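Local coordinates for Dye-decolorizing peroxidase (Irpex lacteus, PDB 7D8M), which binds heme b and probably acts as a peroxidase that uses hydrogen peroxide to oxidise dyes and related compounds, at residues L153-R158 against G359-E364; E166-L171 against Q426-N431; T316-L321 against G325-T330. All coordinates share one frame; numbering follows the deposited sequence.

How the interactions relate
All three interactions reach the heme; interactions 1 and 2 share its B-ring vinyl. Interactions 1 and 2 lie side by side, their centres 11 Å apart, and touch directly: Arg158 NH1 is 2.9 Å from Glu166 O, a probable hydrogen bond. Both reach the sheet that contains strands 359-366 and 428-438, and along the chain their segments alternate. Interaction 3 is nested inside the loops closed by both, yet stands apart in space: its centre is 27 Å from that of interaction 1 and 25 Å from that of interaction 2. It alone of the three hydrogen-bonds to the heme, through the D propionate, while interactions 1 and 2 pack on it.

Interaction 1: residues L153-R158 against G359-E364; sequences LDSAAR and GLAFVE. With HEM (protoporphyrin IX containing Fe), chain B.
Ser155 and Ala361 mark the closest backbone approach of strand ends 153-156 and 359-364, with their CA atoms 6.6 Å apart. No hydrogen bond joins the segments, and only side chains meet, so this is packing between the two four-stranded antiparallel sheets of the DyP-type peroxidase fold. Strand 147-156 is an outermost strand of the first, and segment 153-158 lies in the dimeric alpha+beta barrel family region. The backbone of 359-364 kinks at Ala361, the centre of an inverse gamma turn. The Ala361 methyl points at strand 153-156, its CB lying 4.0 Å from Leu153 CD2 and 4.1 Å from Ser155 CB. Leu153 reaches it with CG swung opposite the backbone N (chi1 173°). The Ser155 hydroxyl bonds to the carbonyl of Glu25, leaving CB to the apolar contact.

Phe362 brings CE1 to 3.3 Å from heme C2C, and heme CMC stands over one face of the ring, offset toward its rim. Leu360 CB lies 3.7 Å from heme vinyl atom CBB, and Leu360 also lines the pocket of the bound oxygen molecule with Asp172 and Arg335. Ala361 and Val363 face the opposing sheet, where both touch Phe27 of strand 24-32, while Leu360, Phe362 and Glu364 meet the cofactor. Around this buried contact, Phe221 of strand 217-226 packs on Leu153, and Ala156 shares a backbone hydrogen bond with Pro339 of strand 334-340.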
loop_
_atom_site.group_PDB
_atom_site.type_symbol
_atom_site.label_atom_id
_atom_site.label_comp_id
_atom_site.label_asym_id
_atom_site.label_seq_id
_atom_site.Cartn_x
_atom_site.Cartn_y
_atom_site.Cartn_z
ATOM N N LEU A 153 -13.756 -6.125 -7.439
ATOM C CA LEU A 153 -13.492 -4.690 -7.332
ATOM C C LEU A 153 -12.658 -4.215 -8.518
ATOM O O LEU A 153 -11.566 -4.739 -8.765
ATOM C CB LEU A 153 -12.779 -4.366 -6.018
ATOM C CG LEU A 153 -12.316 -2.916 -5.914
ATOM C CD1 LEU A 153 -13.528 -2.011 -5.860
ATOM C CD2 LEU A 153 -11.429 -2.694 -4.688
ATOM N N ASP A 154 -13.175 -3.234 -9.256
ATOM C CA ASP A 154 -12.414 -2.578 -10.315
ATOM C C ASP A 154 -11.754 -1.313 -9.780
ATOM O O ASP A 154 -12.407 -0.485 -9.137
ATOM C CB ASP A 154 -13.314 -2.221 -11.496
ATOM C CG ASP A 154 -13.845 -3.451 -12.212
ATOM O OD1 ASP A 154 -13.046 -4.371 -12.460
ATOM O OD2 ASP A 154 -15.056 -3.511 -12.499
ATOM N N SER A 155 -10.470 -1.162 -10.058
ATOM C CA SER A 155 -9.743 0.051 -9.737
ATOM C C SER A 155 -9.166 0.581 -11.041
ATOM O O SER A 155 -8.997 -0.168 -12.013
ATOM C CB SER A 155 -8.638 -0.212 -8.717
ATOM O OG SER A 155 -7.662 -1.087 -9.254
ATOM N N ALA A 156 -8.918 1.887 -11.081
ATOM C CA ALA A 156 -8.419 2.523 -12.294
ATOM C C ALA A 156 -7.584 3.741 -11.940
ATOM O O ALA A 156 -7.898 4.464 -10.986
ATOM C CB ALA A 156 -9.575 2.928 -13.214
ATOM N N ALA A 157 -6.516 3.958 -12.704
ATOM C CA ALA A 157 -5.756 5.191 -12.553
ATOM C C ALA A 157 -6.638 6.385 -12.893
ATOM O O ALA A 157 -7.519 6.307 -13.756
ATOM C CB ALA A 157 -4.510 5.187 -13.445
ATOM N N ARG A 158 -6.407 7.498 -12.192
ATOM C CA ARG A 158 -7.200 8.690 -12.420
ATOM C C ARG A 158 -6.861 9.278 -13.789
ATOM O O ARG A 158 -5.805 8.987 -14.351
ATOM C CB ARG A 158 -6.964 9.694 -11.288
ATOM C CG ARG A 158 -7.524 9.175 -9.961
ATOM C CD ARG A 158 -7.523 10.235 -8.864
ATOM N NE ARG A 158 -8.129 11.480 -9.323
ATOM C CZ ARG A 158 -7.719 12.691 -8.960
ATOM N NH1 ARG A 158 -6.685 12.838 -8.132
ATOM N NH2 ARG A 158 -8.345 13.763 -9.423
ATOM N N GLY A 359 -11.822 5.644 -3.686
ATOM C CA GLY A 359 -10.747 5.525 -2.724
ATOM C C GLY A 359 -9.503 4.887 -3.288
ATOM O O GLY A 359 -9.132 5.127 -4.440
ATOM N N LEU A 360 -8.841 4.076 -2.473
ATOM C CA LEU A 360 -7.597 3.433 -2.857
ATOM C C LEU A 360 -7.761 1.943 -2.631
ATOM O O LEU A 360 -8.087 1.518 -1.518
ATOM C CB LEU A 360 -6.417 3.984 -2.052
ATOM C CG LEU A 360 -5.031 3.397 -2.330
ATOM C CD1 LEU A 360 -4.628 3.626 -3.780
ATOM C CD2 LEU A 360 -4.004 3.999 -1.385
ATOM N N ALA A 361 -7.575 1.161 -3.690
ATOM C CA ALA A 361 -7.414 -0.286 -3.542
ATOM C C ALA A 361 -5.962 -0.506 -3.146
ATOM O O ALA A 361 -5.083 -0.653 -3.992
ATOM C CB ALA A 361 -7.785 -1.014 -4.833
ATOM N N PHE A 362 -5.710 -0.514 -1.833
ATOM C CA PHE A 362 -4.362 -0.483 -1.285
ATOM C C PHE A 362 -3.744 -1.877 -1.263
ATOM O O PHE A 362 -4.356 -2.830 -0.774
ATOM C CB PHE A 362 -4.416 0.116 0.127
ATOM C CG PHE A 362 -3.113 0.142 0.848
ATOM C CD1 PHE A 362 -2.292 1.275 0.802
ATOM C CD2 PHE A 362 -2.735 -0.918 1.652
ATOM C CE1 PHE A 362 -1.093 1.311 1.499
ATOM C CE2 PHE A 362 -1.540 -0.879 2.359
ATOM C CZ PHE A 362 -0.712 0.231 2.272
ATOM N N VAL A 363 -2.518 -1.985 -1.771
ATOM C CA VAL A 363 -1.761 -3.230 -1.786
ATOM C C VAL A 363 -0.354 -2.938 -1.292
ATOM O O VAL A 363 0.302 -2.022 -1.798
ATOM C CB VAL A 363 -1.688 -3.847 -3.196
ATOM C CG1 VAL A 363 -0.748 -5.041 -3.179
ATOM C CG2 VAL A 363 -3.079 -4.214 -3.715
ATOM N N GLU A 364 0.119 -3.723 -0.326
ATOM C CA GLU A 364 1.472 -3.561 0.189
ATOM C C GLU A 364 2.114 -4.928 0.378
ATOM O O GLU A 364 1.504 -5.829 0.966
ATOM C CB GLU A 364 1.477 -2.784 1.515
ATOM C CG GLU A 364 2.857 -2.316 1.931
ATOM C CD GLU A 364 2.837 -1.271 3.044
ATOM O OE1 GLU A 364 1.896 -1.274 3.855
ATOM O OE2 GLU A 364 3.762 -0.430 3.088
HETATM C CHA HEM B . 3.377 7.450 0.813
HETATM C CHB HEM B . -1.296 8.595 0.203
HETATM C CHC HEM B . -2.558 4.677 2.786
HETATM C CHD HEM B . 2.107 3.832 3.807
HETATM C C1A HEM B . 2.232 8.094 0.401
HETATM C C2A HEM B . 2.167 9.248 -0.476
HETATM C C3A HEM B . 0.868 9.552 -0.653
HETATM C C4A HEM B . 0.078 8.605 0.105
HETATM C CMA HEM B . 0.269 10.692 -1.495
HETATM C CAA HEM B . 3.401 9.964 -1.089
HETATM C CBA HEM B . 3.777 9.320 -2.423
HETATM C CGA HEM B . 4.959 8.382 -2.276
HETATM O O1A HEM B . 5.874 8.683 -1.473
HETATM O O2A HEM B . 5.003 7.340 -2.986
HETATM C C1B HEM B . -2.033 7.612 0.818
HETATM C C2B HEM B . -3.473 7.500 0.766
HETATM C C3B HEM B . -3.820 6.420 1.492
HETATM C C4B HEM B . -2.612 5.814 2.005
HETATM C CMB HEM B . -4.386 8.514 0.016
HETATM C CAB HEM B . -5.222 5.816 1.756
HETATM C CBB HEM B . -6.292 6.077 0.997
HETATM C C1C HEM B . -1.418 4.136 3.356
HETATM C C2C HEM B . -1.358 3.053 4.323
HETATM C C3C HEM B . -0.060 2.816 4.601
HETATM C C4C HEM B . 0.732 3.758 3.831
HETATM C CMC HEM B . -2.613 2.327 4.867
HETATM C CAC HEM B . 0.577 1.790 5.574
HETATM C CBC HEM B . -0.078 1.275 6.629
HETATM C C1D HEM B . 2.853 4.656 2.991
HETATM C C2D HEM B . 4.284 4.575 2.739
HETATM C C3D HEM B . 4.628 5.571 1.922
HETATM C C4D HEM B . 3.430 6.329 1.616
HETATM C CMD HEM B . 5.262 3.537 3.313
HETATM C CAD HEM B . 6.050 5.870 1.407
HETATM C CBD HEM B . 6.747 6.790 2.414
HETATM C CGD HEM B . 8.189 7.047 2.033
HETATM O O1D HEM B . 8.645 8.210 2.186
HETATM O O2D HEM B . 8.885 6.100 1.568
HETATM N NA HEM B . 0.946 7.737 0.740
HETATM N NB HEM B . -1.531 6.567 1.582
HETATM N NC HEM B . -0.130 4.540 3.092
HETATM N ND HEM B . 2.356 5.731 2.274
HETATM FE FE HEM B . 0.386 6.233 2.061
#

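Interaction 2: residues E166-L171 against Q426-N431; sequences EHFGYL and QVIISN. With HEM (protoporphyrin IX containing Fe), chain B.
Phe168 reaches across to Val427 and Ile428, and its side chain carries the contact. CB is directed at segment 426-431, and chi1 of -71° sets CG opposite the carbonyl carbon, sending the ring outward from its turn. On the way out CD2 passes 4.1 Å from heme methyl CMB. CE2 comes 3.9 Å from Ile428 CG1, which sits at the ring edge. At the tip, CZ packs 3.8 Å from Val427 CG2, with Val427 O also at the edge.

The ring projects from a type I beta turn, Glu166 to Gly169, closed by Gly169 N bonding to Glu166 O. The bent Glu166 side chain folds back over this turn. Its OE2 accepts Phe168 N at 2.6 Å (N-H...O 161°), from a donor above the carboxylate plane, while OE1 takes Tyr170 N at 2.8 Å on its anti side, somewhat out of the carboxylate plane. OE2 also receives a hydrogen bond from Gln226. With an alanine here, the amides of Phe168 and Tyr170 would probably be left without their carboxylate acceptors, and the turn that aims the Phe168 ring would be less firmly fixed.

Heme edge and turn meet directly: Glu166 OE2 is 3.3 Å from CMB. Ile428, at the start of edge strand 428-438, closes on the neighbouring vinyl, its CD1 lying 3.4 Å from heme CAB.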
loop_
_atom_site.group_PDB
_atom_site.type_symbol
_atom_site.label_atom_id
_atom_site.label_comp_id
_atom_site.label_asym_id
_atom_site.label_seq_id
_atom_site.Cartn_x
_atom_site.Cartn_y
_atom_site.Cartn_z
ATOM N N GLU A 166 -3.416 9.923 -6.290
ATOM C CA GLU A 166 -4.552 9.338 -5.598
ATOM C C GLU A 166 -5.667 10.386 -5.505
ATOM O O GLU A 166 -5.492 11.548 -5.884
ATOM C CB GLU A 166 -4.131 8.779 -4.238
ATOM C CG GLU A 166 -3.414 9.769 -3.320
ATOM C CD GLU A 166 -4.349 10.836 -2.825
ATOM O OE1 GLU A 166 -3.988 12.023 -2.918
ATOM O OE2 GLU A 166 -5.475 10.491 -2.388
ATOM N N HIS A 167 -6.831 9.976 -4.996
ATOM C CA HIS A 167 -8.042 10.782 -5.161
ATOM C C HIS A 167 -8.020 12.104 -4.398
ATOM O O HIS A 167 -8.771 13.018 -4.756
ATOM C CB HIS A 167 -9.261 9.982 -4.737
ATOM C CG HIS A 167 -9.881 9.214 -5.857
ATOM N ND1 HIS A 167 -10.417 9.824 -6.972
ATOM C CD2 HIS A 167 -10.044 7.883 -6.038
ATOM C CE1 HIS A 167 -10.899 8.900 -7.785
ATOM N NE2 HIS A 167 -10.682 7.713 -7.245
ATOM N N PHE A 168 -7.211 12.229 -3.353
ATOM C CA PHE A 168 -7.069 13.546 -2.749
ATOM C C PHE A 168 -6.278 14.500 -3.639
ATOM O O PHE A 168 -6.262 15.707 -3.366
ATOM C CB PHE A 168 -6.390 13.441 -1.380
ATOM C CG PHE A 168 -7.248 12.830 -0.314
ATOM C CD1 PHE A 168 -8.555 13.236 -0.130
ATOM C CD2 PHE A 168 -6.732 11.862 0.531
ATOM C CE1 PHE A 168 -9.342 12.675 0.870
ATOM C CE2 PHE A 168 -7.519 11.292 1.532
ATOM C CZ PHE A 168 -8.823 11.707 1.701
ATOM N N GLY A 169 -5.602 13.984 -4.666
ATOM C CA GLY A 169 -4.903 14.801 -5.641
ATOM C C GLY A 169 -3.392 14.735 -5.575
ATOM O O GLY A 169 -2.722 15.424 -6.357
ATOM N N TYR A 170 -2.828 13.926 -4.687
ATOM C CA TYR A 170 -1.386 13.899 -4.479
ATOM C C TYR A 170 -0.764 12.828 -5.357
ATOM O O TYR A 170 -1.276 11.705 -5.433
ATOM C CB TYR A 170 -1.058 13.645 -3.007
ATOM C CG TYR A 170 -1.442 14.836 -2.160
ATOM C CD1 TYR A 170 -2.771 15.063 -1.816
ATOM C CD2 TYR A 170 -0.487 15.761 -1.747
ATOM C CE1 TYR A 170 -3.136 16.168 -1.060
ATOM C CE2 TYR A 170 -0.848 16.881 -0.999
ATOM C CZ TYR A 170 -2.172 17.075 -0.664
ATOM O OH TYR A 170 -2.550 18.168 0.076
ATOM N N LEU A 171 0.321 13.185 -6.036
ATOM C CA LEU A 171 1.069 12.191 -6.791
ATOM C C LEU A 171 1.503 11.058 -5.866
ATOM O O LEU A 171 2.034 11.290 -4.772
ATOM C CB LEU A 171 2.284 12.828 -7.462
ATOM C CG LEU A 171 3.079 11.886 -8.371
ATOM C CD1 LEU A 171 2.211 11.388 -9.527
ATOM C CD2 LEU A 171 4.353 12.566 -8.871
ATOM N N GLN A 426 -12.163 12.103 10.102
ATOM C CA GLN A 426 -11.766 10.892 9.405
ATOM C C GLN A 426 -12.070 11.075 7.919
ATOM O O GLN A 426 -13.233 11.219 7.532
ATOM C CB GLN A 426 -12.502 9.700 10.004
ATOM C CG GLN A 426 -12.210 8.369 9.345
ATOM C CD GLN A 426 -12.637 7.215 10.228
ATOM O OE1 GLN A 426 -13.825 7.058 10.527
ATOM N NE2 GLN A 426 -11.670 6.413 10.669
ATOM N N VAL A 427 -11.029 11.120 7.087
ATOM C CA VAL A 427 -11.205 11.262 5.642
ATOM C C VAL A 427 -10.911 9.975 4.891
ATOM O O VAL A 427 -11.166 9.905 3.673
ATOM C CB VAL A 427 -10.339 12.407 5.084
ATOM C CG1 VAL A 427 -10.811 13.746 5.651
ATOM C CG2 VAL A 427 -8.881 12.163 5.423
ATOM N N ILE A 428 -10.382 8.965 5.573
ATOM C CA ILE A 428 -10.135 7.644 5.020
ATOM C C ILE A 428 -10.843 6.647 5.917
ATOM O O ILE A 428 -10.630 6.640 7.135
ATOM C CB ILE A 428 -8.629 7.344 4.939
ATOM C CG1 ILE A 428 -7.981 8.245 3.888
ATOM C CG2 ILE A 428 -8.387 5.873 4.625
ATOM C CD1 ILE A 428 -6.491 8.180 3.898
ATOM N N ILE A 429 -11.701 5.828 5.326
ATOM C CA ILE A 429 -12.505 4.871 6.075
ATOM C C ILE A 429 -12.158 3.491 5.551
ATOM O O ILE A 429 -12.263 3.238 4.344
ATOM C CB ILE A 429 -14.007 5.166 5.944
ATOM C CG1 ILE A 429 -14.323 6.493 6.644
ATOM C CG2 ILE A 429 -14.823 4.057 6.565
ATOM C CD1 ILE A 429 -15.699 7.000 6.382
ATOM N N SER A 430 -11.706 2.619 6.446
ATOM C CA SER A 430 -11.368 1.255 6.060
ATOM C C SER A 430 -12.634 0.463 5.787
ATOM O O SER A 430 -13.494 0.346 6.665
ATOM C CB SER A 430 -10.553 0.573 7.154
ATOM O OG SER A 430 -10.313 -0.785 6.812
ATOM N N ASN A 431 -12.758 -0.065 4.571
ATOM C CA ASN A 431 -13.784 -1.048 4.255
ATOM C C ASN A 431 -13.254 -2.469 4.368
ATOM O O ASN A 431 -13.874 -3.401 3.841
ATOM C CB ASN A 431 -14.354 -0.813 2.848
ATOM C CG ASN A 431 -15.058 0.536 2.704
ATOM O OD1 ASN A 431 -15.031 1.141 1.640
ATOM N ND2 ASN A 431 -15.702 1.000 3.771
HETATM C CHA HEM B . 3.377 7.450 0.813
HETATM C CHB HEM B . -1.296 8.595 0.203
HETATM C CHC HEM B . -2.558 4.677 2.786
HETATM C CHD HEM B . 2.107 3.832 3.807
HETATM C C1A HEM B . 2.232 8.094 0.401
HETATM C C2A HEM B . 2.167 9.248 -0.476
HETATM C C3A HEM B . 0.868 9.552 -0.653
HETATM C C4A HEM B . 0.078 8.605 0.105
HETATM C CMA HEM B . 0.269 10.692 -1.495
HETATM C CAA HEM B . 3.401 9.964 -1.089
HETATM C CBA HEM B . 3.777 9.320 -2.423
HETATM C CGA HEM B . 4.959 8.382 -2.276
HETATM O O1A HEM B . 5.874 8.683 -1.473
HETATM O O2A HEM B . 5.003 7.340 -2.986
HETATM C C1B HEM B . -2.033 7.612 0.818
HETATM C C2B HEM B . -3.473 7.500 0.766
HETATM C C3B HEM B . -3.820 6.420 1.492
HETATM C C4B HEM B . -2.612 5.814 2.005
HETATM C CMB HEM B . -4.386 8.514 0.016
HETATM C CAB HEM B . -5.222 5.816 1.756
HETATM C CBB HEM B . -6.292 6.077 0.997
HETATM C C1C HEM B . -1.418 4.136 3.356
HETATM C C2C HEM B . -1.358 3.053 4.323
HETATM C C3C HEM B . -0.060 2.816 4.601
HETATM C C4C HEM B . 0.732 3.758 3.831
HETATM C CMC HEM B . -2.613 2.327 4.867
HETATM C CAC HEM B . 0.577 1.790 5.574
HETATM C CBC HEM B . -0.078 1.275 6.629
HETATM C C1D HEM B . 2.853 4.656 2.991
HETATM C C2D HEM B . 4.284 4.575 2.739
HETATM C C3D HEM B . 4.628 5.571 1.922
HETATM C C4D HEM B . 3.430 6.329 1.616
HETATM C CMD HEM B . 5.262 3.537 3.313
HETATM C CAD HEM B . 6.050 5.870 1.407
HETATM C CBD HEM B . 6.747 6.790 2.414
HETATM C CGD HEM B . 8.189 7.047 2.033
HETATM O O1D HEM B . 8.645 8.210 2.186
HETATM O O2D HEM B . 8.885 6.100 1.568
HETATM N NA HEM B . 0.946 7.737 0.740
HETATM N NB HEM B . -1.531 6.567 1.582
HETATM N NC HEM B . -0.130 4.540 3.092
HETATM N ND HEM B . 2.356 5.731 2.274
HETATM FE FE HEM B . 0.386 6.233 2.061
#

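Interaction 3: residues T316-L321 against G325-T330; sequences TNPRDL and GLFGDT. With HEM (protoporphyrin IX containing Fe), chain B.
Leu326 N donates to Leu321 O at 3.2 Å, the one hydrogen bond across the contact, with an N-H...O angle of 152°. It links residues five apart, the 6→1 bond of a Schellman motif ending helix 319-323; the positive phi of Gly325 turns the chain there. Leu321 O also lies near Gly325 N, but at too poor an angle for a bond.

The apolar contacts extend along the short helix. Leu326 CD1 is 4.2 Å from Leu321 CB, the hydrophobic pairing that commonly accompanies a Schellman turn. Phe327 turns back toward the helix, its CG between the backbone N and the carbonyl carbon (chi1 49°), which brings CE2 to 3.6 Å from Leu321 CB, at an oblique approach. Pro318 CG meets the ring edge, 3.8 Å from Phe327 CZ, the two side chains crossing at about a right angle. Pro318 is the helix N-cap residue, so Phe327 touches both the N-cap and Leu321 in the helix body.

Two polar side chains grip the D propionate of the heme. Asn317 ND2 gives O2D a nearly straight bond of 3.0 Å, and Arg319 NH2 gives O1D one of 3.0 Å, with the carboxyl carbon CGD in the guanidinium plane. Each oxygen of the D propionate thus receives a donor from segment 316-321. The extended Arg319 chain is further steadied by Asn289 and by a cation-pi contact with Phe291.

Helix 319-323 follows closely on helix 312-316, which bears the axial His312, and segment 325-330 continues toward strand 334-340, with Phe327 meeting the ring of Phe331 on the way.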
loop_
_atom_site.group_PDB
_atom_site.type_symbol
_atom_site.label_atom_id
_atom_site.label_comp_id
_atom_site.label_asym_id
_atom_site.label_seq_id
_atom_site.Cartn_x
_atom_site.Cartn_y
_atom_site.Cartn_z
ATOM N N THR A 316 5.293 6.848 8.249
ATOM C CA THR A 316 5.372 5.493 7.693
ATOM C C THR A 316 6.761 5.125 7.191
ATOM O O THR A 316 7.034 3.938 6.980
ATOM C CB THR A 316 4.390 5.317 6.538
ATOM O OG1 THR A 316 4.694 6.273 5.509
ATOM C CG2 THR A 316 2.964 5.505 7.022
ATOM N N ASN A 317 7.628 6.109 6.971
ATOM C CA ASN A 317 9.038 5.868 6.664
ATOM C C ASN A 317 9.830 6.934 7.397
ATOM O O ASN A 317 10.161 7.987 6.835
ATOM C CB ASN A 317 9.309 5.901 5.157
ATOM C CG ASN A 317 10.790 5.698 4.818
ATOM O OD1 ASN A 317 11.619 5.472 5.705
ATOM N ND2 ASN A 317 11.121 5.775 3.527
ATOM N N PRO A 318 10.125 6.709 8.675
ATOM C CA PRO A 318 10.924 7.665 9.466
ATOM C C PRO A 318 12.398 7.583 9.078
ATOM O O PRO A 318 13.241 7.005 9.770
ATOM C CB PRO A 318 10.661 7.215 10.905
ATOM C CG PRO A 318 10.353 5.761 10.803
ATOM C CD PRO A 318 9.724 5.529 9.461
ATOM N N ARG A 319 12.706 8.180 7.920
ATOM C CA ARG A 319 14.054 8.099 7.366
ATOM C C ARG A 319 15.102 8.606 8.347
ATOM O O ARG A 319 16.228 8.097 8.366
ATOM C CB ARG A 319 14.139 8.901 6.060
ATOM C CG ARG A 319 13.113 8.523 5.011
ATOM C CD ARG A 319 13.095 9.521 3.867
ATOM N NE ARG A 319 12.054 9.181 2.900
ATOM C CZ ARG A 319 12.118 9.439 1.598
ATOM N NH1 ARG A 319 13.179 10.057 1.091
ATOM N NH2 ARG A 319 11.111 9.083 0.805
ATOM N N ASP A 320 14.757 9.601 9.169
ATOM C CA ASP A 320 15.758 10.198 10.047
ATOM C C ASP A 320 16.098 9.271 11.210
ATOM O O ASP A 320 17.265 9.161 11.601
ATOM C CB ASP A 320 15.276 11.565 10.546
ATOM C CG ASP A 320 13.956 11.493 11.289
ATOM O OD1 ASP A 320 13.134 10.585 10.996
ATOM O OD2 ASP A 320 13.731 12.357 12.165
ATOM N N LEU A 321 15.100 8.580 11.761
ATOM C CA LEU A 321 15.371 7.619 12.824
ATOM C C LEU A 321 16.264 6.491 12.322
ATOM O O LEU A 321 17.248 6.126 12.977
ATOM C CB LEU A 321 14.062 7.056 13.378
ATOM C CG LEU A 321 12.992 7.989 13.943
ATOM C CD1 LEU A 321 12.106 7.196 14.874
ATOM C CD2 LEU A 321 13.572 9.224 14.666
ATOM N N GLY A 325 20.597 5.318 12.717
ATOM C CA GLY A 325 20.960 3.983 13.148
ATOM C C GLY A 325 20.159 3.435 14.305
ATOM O O GLY A 325 20.561 2.423 14.891
ATOM N N LEU A 326 19.041 4.063 14.666
ATOM C CA LEU A 326 18.230 3.527 15.752
ATOM C C LEU A 326 17.581 2.199 15.379
ATOM O O LEU A 326 17.234 1.418 16.269
ATOM C CB LEU A 326 17.172 4.545 16.161
ATOM C CG LEU A 326 17.747 5.900 16.614
ATOM C CD1 LEU A 326 16.630 6.926 16.746
ATOM C CD2 LEU A 326 18.498 5.760 17.937
ATOM N N PHE A 327 17.400 1.936 14.091
ATOM C CA PHE A 327 16.970 0.635 13.597
ATOM C C PHE A 327 17.339 0.586 12.121
ATOM O O PHE A 327 17.797 1.579 11.550
ATOM C CB PHE A 327 15.474 0.392 13.842
ATOM C CG PHE A 327 14.578 1.528 13.405
ATOM C CD1 PHE A 327 14.108 1.601 12.102
ATOM C CD2 PHE A 327 14.200 2.519 14.305
ATOM C CE1 PHE A 327 13.280 2.635 11.696
ATOM C CE2 PHE A 327 13.372 3.558 13.908
ATOM C CZ PHE A 327 12.909 3.615 12.597
ATOM N N GLY A 328 17.152 -0.577 11.514
ATOM C CA GLY A 328 17.569 -0.833 10.143
ATOM C C GLY A 328 16.448 -0.709 9.128
ATOM O O GLY A 328 15.537 0.116 9.265
ATOM N N ASP A 329 16.523 -1.532 8.080
ATOM C CA ASP A 329 15.583 -1.486 6.960
ATOM C C ASP A 329 14.400 -2.435 7.138
ATOM O O ASP A 329 13.664 -2.673 6.177
ATOM C CB ASP A 329 16.313 -1.794 5.648
ATOM C CG ASP A 329 16.846 -3.218 5.595
ATOM O OD1 ASP A 329 16.663 -3.971 6.575
ATOM O OD2 ASP A 329 17.450 -3.593 4.568
ATOM N N THR A 330 14.203 -2.940 8.359
ATOM C CA THR A 330 13.199 -3.949 8.689
ATOM C C THR A 330 11.784 -3.582 8.257
ATOM O O THR A 330 10.960 -4.472 7.981
ATOM C CB THR A 330 13.237 -4.160 10.203
ATOM O OG1 THR A 330 14.601 -4.322 10.607
ATOM C CG2 THR A 330 12.415 -5.364 10.630
HETATM C CHA HEM B . 3.377 7.450 0.813
HETATM C CHB HEM B . -1.296 8.595 0.203
HETATM C CHC HEM B . -2.558 4.677 2.786
HETATM C CHD HEM B . 2.107 3.832 3.807
HETATM C C1A HEM B . 2.232 8.094 0.401
HETATM C C2A HEM B . 2.167 9.248 -0.476
HETATM C C3A HEM B . 0.868 9.552 -0.653
HETATM C C4A HEM B . 0.078 8.605 0.105
HETATM C CMA HEM B . 0.269 10.692 -1.495
HETATM C CAA HEM B . 3.401 9.964 -1.089
HETATM C CBA HEM B . 3.777 9.320 -2.423
HETATM C CGA HEM B . 4.959 8.382 -2.276
HETATM O O1A HEM B . 5.874 8.683 -1.473
HETATM O O2A HEM B . 5.003 7.340 -2.986
HETATM C C1B HEM B . -2.033 7.612 0.818
HETATM C C2B HEM B . -3.473 7.500 0.766
HETATM C C3B HEM B . -3.820 6.420 1.492
HETATM C C4B HEM B . -2.612 5.814 2.005
HETATM C CMB HEM B . -4.386 8.514 0.016
HETATM C CAB HEM B . -5.222 5.816 1.756
HETATM C CBB HEM B . -6.292 6.077 0.997
HETATM C C1C HEM B . -1.418 4.136 3.356
HETATM C C2C HEM B . -1.358 3.053 4.323
HETATM C C3C HEM B . -0.060 2.816 4.601
HETATM C C4C HEM B . 0.732 3.758 3.831
HETATM C CMC HEM B . -2.613 2.327 4.867
HETATM C CAC HEM B . 0.577 1.790 5.574
HETATM C CBC HEM B . -0.078 1.275 6.629
HETATM C C1D HEM B . 2.853 4.656 2.991
HETATM C C2D HEM B . 4.284 4.575 2.739
HETATM C C3D HEM B . 4.628 5.571 1.922
HETATM C C4D HEM B . 3.430 6.329 1.616
HETATM C CMD HEM B . 5.262 3.537 3.313
HETATM C CAD HEM B . 6.050 5.870 1.407
HETATM C CBD HEM B . 6.747 6.790 2.414
HETATM C CGD HEM B . 8.189 7.047 2.033
HETATM O O1D HEM B . 8.645 8.210 2.186
HETATM O O2D HEM B . 8.885 6.100 1.568
HETATM N NA HEM B . 0.946 7.737 0.740
HETATM N NB HEM B . -1.531 6.567 1.582
HETATM N NC HEM B . -0.130 4.540 3.092
HETATM N ND HEM B . 2.356 5.731 2.274
HETATM FE FE HEM B . 0.386 6.233 2.061
#